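Local coordinates for protein bradyzoite surface antigen BSR4 (Toxoplasma gondii, PDB 2JKS) that is a surface antigen of the bradyzoite stage, a two-domain member of the SAG1-related superfamily that binds zinc ions, with a role probably in host contact, at residues A[215-227]-A[267-279]. Residues are numbered along the deposited sequence; the frame is centred on the assembly and turned at random.
With ZN (zinc ion), chain I.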
loop_
_atom_site.group_PDB
_atom_site.type_symbol
_atom_site.label_atom_id
_atom_site.label_comp_id
_atom_site.label_asym_id
_atom_site.label_seq_id
_atom_site.Cartn_x
_atom_site.Cartn_y
_atom_site.Cartn_z
ATOM N N GLU A 215 -28.283 2.646 3.856
ATOM C CA GLU A 215 -29.393 3.619 4.004
ATOM C C GLU A 215 -28.987 5.074 4.098
ATOM O O GLU A 215 -29.832 5.922 3.927
ATOM C CB GLU A 215 -30.252 3.309 5.240
ATOM C CG GLU A 215 -30.847 1.961 5.212
ATOM C CD GLU A 215 -31.609 1.621 6.489
ATOM O OE1 GLU A 215 -31.760 2.470 7.411
ATOM O OE2 GLU A 215 -32.075 0.485 6.558
ATOM N N GLU A 216 -27.740 5.343 4.482
ATOM C CA GLU A 216 -27.256 6.679 4.827
ATOM C C GLU A 216 -25.984 7.118 4.110
ATOM O O GLU A 216 -25.147 6.292 3.708
ATOM C CB GLU A 216 -27.006 6.781 6.325
ATOM C CG GLU A 216 -28.324 6.753 7.087
ATOM C CD GLU A 216 -28.208 6.561 8.552
ATOM O OE1 GLU A 216 -27.104 6.331 9.095
ATOM O OE2 GLU A 216 -29.307 6.624 9.167
ATOM N N TYR A 217 -25.779 8.442 4.052
ATOM C CA TYR A 217 -24.497 8.973 3.606
ATOM C C TYR A 217 -23.968 9.983 4.593
ATOM O O TYR A 217 -24.661 10.313 5.566
ATOM C CB TYR A 217 -24.644 9.542 2.182
ATOM C CG TYR A 217 -25.625 10.693 2.087
ATOM C CD1 TYR A 217 -25.194 12.016 2.165
ATOM C CD2 TYR A 217 -26.982 10.445 1.926
ATOM C CE1 TYR A 217 -26.093 13.087 2.072
ATOM C CE2 TYR A 217 -27.886 11.495 1.845
ATOM C CZ TYR A 217 -27.428 12.818 1.914
ATOM O OH TYR A 217 -28.350 13.846 1.855
ATOM N N CYS A 218 -22.740 10.469 4.379
ATOM C CA CYS A 218 -22.203 11.594 5.147
ATOM C C CYS A 218 -22.576 12.881 4.415
ATOM O O CYS A 218 -22.372 13.001 3.180
ATOM C CB CYS A 218 -20.673 11.523 5.292
ATOM S SG CYS A 218 -19.956 9.934 5.798
ATOM N N VAL A 219 -23.156 13.842 5.126
ATOM C CA VAL A 219 -23.335 15.175 4.507
ATOM C C VAL A 219 -22.049 15.657 3.810
ATOM O O VAL A 219 -20.942 15.579 4.381
ATOM C CB VAL A 219 -23.859 16.221 5.516
ATOM C CG1 VAL A 219 -24.174 17.548 4.784
ATOM C CG2 VAL A 219 -25.091 15.657 6.173
ATOM N N ALA A 220 -22.197 16.139 2.575
ATOM C CA ALA A 220 -21.036 16.376 1.736
ATOM C C ALA A 220 -20.238 17.612 2.170
ATOM O O ALA A 220 -19.074 17.688 1.836
ATOM C CB ALA A 220 -21.431 16.435 0.254
ATOM N N ASP A 221 -20.851 18.525 2.954
ATOM C CA ASP A 221 -20.195 19.830 3.346
ATOM C C ASP A 221 -18.844 19.658 4.030
ATOM O O ASP A 221 -17.936 20.447 3.827
ATOM C CB ASP A 221 -21.055 20.690 4.307
ATOM C CG ASP A 221 -22.552 20.560 4.079
ATOM O OD1 ASP A 221 -22.984 20.162 2.965
ATOM O OD2 ASP A 221 -23.318 20.880 5.049
ATOM N N SER A 222 -18.695 18.605 4.828
ATOM C CA SER A 222 -17.414 18.369 5.519
ATOM C C SER A 222 -16.244 18.064 4.568
ATOM O O SER A 222 -15.105 18.268 4.924
ATOM C CB SER A 222 -17.545 17.194 6.519
ATOM O OG SER A 222 -17.447 15.949 5.805
ATOM N N LYS A 223 -16.546 17.557 3.361
ATOM C CA LYS A 223 -15.496 17.055 2.428
ATOM C C LYS A 223 -14.465 16.088 3.061
ATOM O O LYS A 223 -13.335 15.940 2.601
ATOM C CB LYS A 223 -14.835 18.236 1.639
ATOM C CG LYS A 223 -15.808 19.265 1.034
ATOM C CD LYS A 223 -16.833 18.672 0.093
ATOM C CE LYS A 223 -17.581 19.753 -0.802
ATOM N NZ LYS A 223 -19.041 19.370 -1.012
ATOM N N ASP A 224 -14.888 15.359 4.100
ATOM C CA ASP A 224 -13.951 14.529 4.825
ATOM C C ASP A 224 -14.756 13.412 5.432
ATOM O O ASP A 224 -15.594 13.622 6.322
ATOM C CB ASP A 224 -13.254 15.375 5.907
ATOM C CG ASP A 224 -12.256 14.609 6.711
ATOM O OD1 ASP A 224 -12.003 13.393 6.502
ATOM O OD2 ASP A 224 -11.671 15.263 7.571
ATOM N N VAL A 225 -14.503 12.200 4.968
ATOM C CA VAL A 225 -15.205 11.046 5.539
ATOM C C VAL A 225 -14.962 10.862 7.070
ATOM O O VAL A 225 -15.745 10.177 7.731
ATOM C CB VAL A 225 -14.840 9.743 4.744
ATOM C CG1 VAL A 225 -13.442 9.232 5.092
ATOM C CG2 VAL A 225 -15.891 8.648 4.932
ATOM N N ASN A 226 -13.867 11.411 7.588
ATOM C CA ASN A 226 -13.598 11.351 9.020
ATOM C C ASN A 226 -14.526 12.253 9.844
ATOM O O ASN A 226 -14.653 12.043 11.070
ATOM C CB ASN A 226 -12.151 11.719 9.345
ATOM C CG ASN A 226 -11.147 10.694 8.916
ATOM O OD1 ASN A 226 -11.412 9.492 8.817
ATOM N ND2 ASN A 226 -9.928 11.174 8.721
ATOM N N ARG A 227 -15.160 13.236 9.196
ATOM C CA ARG A 227 -16.219 14.062 9.816
ATOM C C ARG A 227 -17.565 13.784 9.137
ATOM O O ARG A 227 -18.013 14.517 8.222
ATOM C CB ARG A 227 -15.834 15.550 9.781
ATOM C CG ARG A 227 -14.425 15.804 10.418
ATOM C CD ARG A 227 -14.040 17.306 10.497
ATOM N NE ARG A 227 -14.320 17.991 9.231
ATOM C CZ ARG A 227 -13.423 18.303 8.292
ATOM N NH1 ARG A 227 -12.126 18.015 8.460
ATOM N NH2 ARG A 227 -13.838 18.911 7.167
ATOM N N ALA A 267 -32.873 17.383 -9.462
ATOM C CA ALA A 267 -31.872 18.403 -9.276
ATOM C C ALA A 267 -30.573 17.737 -8.824
ATOM O O ALA A 267 -30.619 16.633 -8.283
ATOM C CB ALA A 267 -32.342 19.436 -8.258
ATOM N N ASP A 268 -29.456 18.414 -9.071
ATOM C CA ASP A 268 -28.101 17.888 -8.751
ATOM C C ASP A 268 -28.072 17.707 -7.230
ATOM O O ASP A 268 -28.626 18.538 -6.495
ATOM C CB ASP A 268 -27.035 18.914 -9.088
ATOM C CG ASP A 268 -26.818 19.099 -10.575
ATOM O OD1 ASP A 268 -27.525 18.459 -11.363
ATOM O OD2 ASP A 268 -25.917 19.879 -10.886
ATOM N N GLN A 269 -27.492 16.607 -6.765
ATOM C CA GLN A 269 -27.322 16.361 -5.329
ATOM C C GLN A 269 -25.849 15.957 -5.110
ATOM O O GLN A 269 -25.138 15.591 -6.041
ATOM C CB GLN A 269 -28.250 15.218 -4.873
ATOM C CG GLN A 269 -29.720 15.383 -5.248
ATOM C CD GLN A 269 -30.385 16.501 -4.465
ATOM O OE1 GLN A 269 -29.905 16.878 -3.386
ATOM N NE2 GLN A 269 -31.509 17.039 -5.002
ATOM N N GLN A 270 -25.382 16.008 -3.879
ATOM C CA GLN A 270 -23.991 15.568 -3.628
ATOM C C GLN A 270 -24.078 14.789 -2.359
ATOM O O GLN A 270 -24.917 15.081 -1.484
ATOM C CB GLN A 270 -23.052 16.730 -3.381
ATOM C CG GLN A 270 -22.652 17.578 -4.585
ATOM C CD GLN A 270 -21.424 18.426 -4.240
ATOM O OE1 GLN A 270 -21.396 19.093 -3.173
ATOM N NE2 GLN A 270 -20.378 18.376 -5.112
ATOM N N PHE A 271 -23.276 13.730 -2.292
ATOM C CA PHE A 271 -23.213 12.930 -1.069
ATOM C C PHE A 271 -21.771 12.453 -0.904
ATOM O O PHE A 271 -20.989 12.482 -1.861
ATOM C CB PHE A 271 -24.246 11.788 -1.035
ATOM C CG PHE A 271 -23.986 10.675 -2.034
ATOM C CD1 PHE A 271 -23.203 9.556 -1.673
ATOM C CD2 PHE A 271 -24.498 10.746 -3.341
ATOM C CE1 PHE A 271 -22.998 8.527 -2.562
ATOM C CE2 PHE A 271 -24.294 9.676 -4.239
ATOM C CZ PHE A 271 -23.552 8.585 -3.860
ATOM N N LEU A 272 -21.429 12.041 0.320
ATOM C CA LEU A 272 -20.088 11.567 0.595
ATOM C C LEU A 272 -20.151 10.185 1.253
ATOM O O LEU A 272 -20.911 9.963 2.144
ATOM C CB LEU A 272 -19.400 12.596 1.484
ATOM C CG LEU A 272 -17.963 12.595 1.926
ATOM C CD1 LEU A 272 -17.672 14.024 2.308
ATOM C CD2 LEU A 272 -17.708 11.660 3.115
ATOM N N VAL A 273 -19.327 9.261 0.766
ATOM C CA VAL A 273 -19.033 8.036 1.461
ATOM C C VAL A 273 -17.517 7.790 1.318
ATOM O O VAL A 273 -16.790 8.619 0.788
ATOM C CB VAL A 273 -19.771 6.832 0.836
ATOM C CG1 VAL A 273 -21.269 6.940 1.033
ATOM C CG2 VAL A 273 -19.451 6.761 -0.676
ATOM N N GLY A 274 -17.055 6.660 1.835
ATOM C CA GLY A 274 -15.665 6.307 1.666
ATOM C C GLY A 274 -15.238 5.139 2.508
ATOM O O GLY A 274 -16.049 4.236 2.842
ATOM N N CYS A 275 -13.938 5.145 2.815
ATOM C CA CYS A 275 -13.284 4.057 3.534
ATOM C C CYS A 275 -12.392 4.641 4.595
ATOM O O CYS A 275 -11.595 5.557 4.341
ATOM C CB CYS A 275 -12.467 3.175 2.566
ATOM S SG CYS A 275 -13.378 2.413 1.214
ATOM N N VAL A 276 -12.544 4.115 5.812
ATOM C CA VAL A 276 -11.642 4.464 6.917
ATOM C C VAL A 276 -10.778 3.260 7.282
ATOM O O VAL A 276 -11.194 2.109 7.046
ATOM C CB VAL A 276 -12.432 5.060 8.145
ATOM C CG1 VAL A 276 -13.206 6.301 7.692
ATOM C CG2 VAL A 276 -13.402 4.037 8.680
ATOM N N PRO A 277 -9.537 3.508 7.782
ATOM C CA PRO A 277 -8.699 2.362 8.179
ATOM C C PRO A 277 -9.430 1.525 9.223
ATOM O O PRO A 277 -10.076 2.097 10.137
ATOM C CB PRO A 277 -7.442 3.016 8.822
ATOM C CG PRO A 277 -7.399 4.397 8.335
ATOM C CD PRO A 277 -8.847 4.799 7.971
ATOM N N LYS A 278 -9.383 0.205 9.075
ATOM C CA LYS A 278 -10.284 -0.635 9.850
ATOM C C LYS A 278 -10.028 -0.576 11.349
ATOM O O LYS A 278 -8.884 -0.484 11.788
ATOM C CB LYS A 278 -10.338 -2.062 9.330
ATOM C CG LYS A 278 -9.162 -2.947 9.604
ATOM C CD LYS A 278 -9.453 -4.340 8.981
ATOM C CE LYS A 278 -10.977 -4.686 8.976
ATOM N NZ LYS A 278 -11.743 -4.182 7.752
ATOM N N LYS A 279 -11.127 -0.557 12.111
ATOM C CA LYS A 279 -11.074 -0.513 13.571
ATOM C C LYS A 279 -10.372 -1.796 13.974
ATOM O O LYS A 279 -10.828 -2.921 13.676
ATOM C CB LYS A 279 -12.465 -0.348 14.222
ATOM C CG LYS A 279 -13.082 -1.627 14.836
ATOM C CD LYS A 279 -14.029 -2.375 13.875
ATOM C CE LYS A 279 -15.490 -1.904 14.045
ATOM N NZ LYS A 279 -16.452 -3.033 13.888
HETATM ZN ZN ZN I . -28.997 6.136 11.050
HETATM O O HOH W 1 -24.760 16.342 1.256
#
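With chi1 at -174°, the Leu-272 side chain turns CG away from its own N, and both methyls reach the 215-227 segment: CD2 lies 3.5 Å from CA of Val-225 and also meets CB of Cys-218, while CD1 reaches the backbone at Lys-223 and Asp-224, 3.6 Å from Asp-224 N. In Tyr-217 chi1 is 62°, CG between N and the carbonyl carbon, and this lays one ring face over CB of Phe-271, with CD1 3.3 Å from that carbon. The backbones join through one antiparallel, hydrogen-bonded pair. Cys-218 N gives to Leu-272 O at 2.9 Å, and Leu-272 N returns a more bent bond to Cys-218 O. The axes of these short segments cross at 90°, consistent with a pairing limited to a single bridge: within this second SRS domain, the short hairpin of strands 216-218 and 230-232 sits across strand 269-277 of a four-stranded sheet, and the Cys-218 to Cys-228 disulfide ties its two arms together. Beyond the bridge a water links Ala-220 N to Gln-270 O. Lys-223 curls back so that NZ makes a weak hydrogen bond to Gln-270 OE1, while NE2 of that amide is held by Thr-306. Toward the other end of strand 269-277, Val-225 packs CG2 over Gly-274, 3.9 Å from its N, and CG1 against Val-276 CG1. An Asx turn, Asn-226 N to Asp-224 OD1 at 2.9 Å, shapes the loop there, and Asn-226 OD1 is hydrogen-bonded to Ser-300 OG.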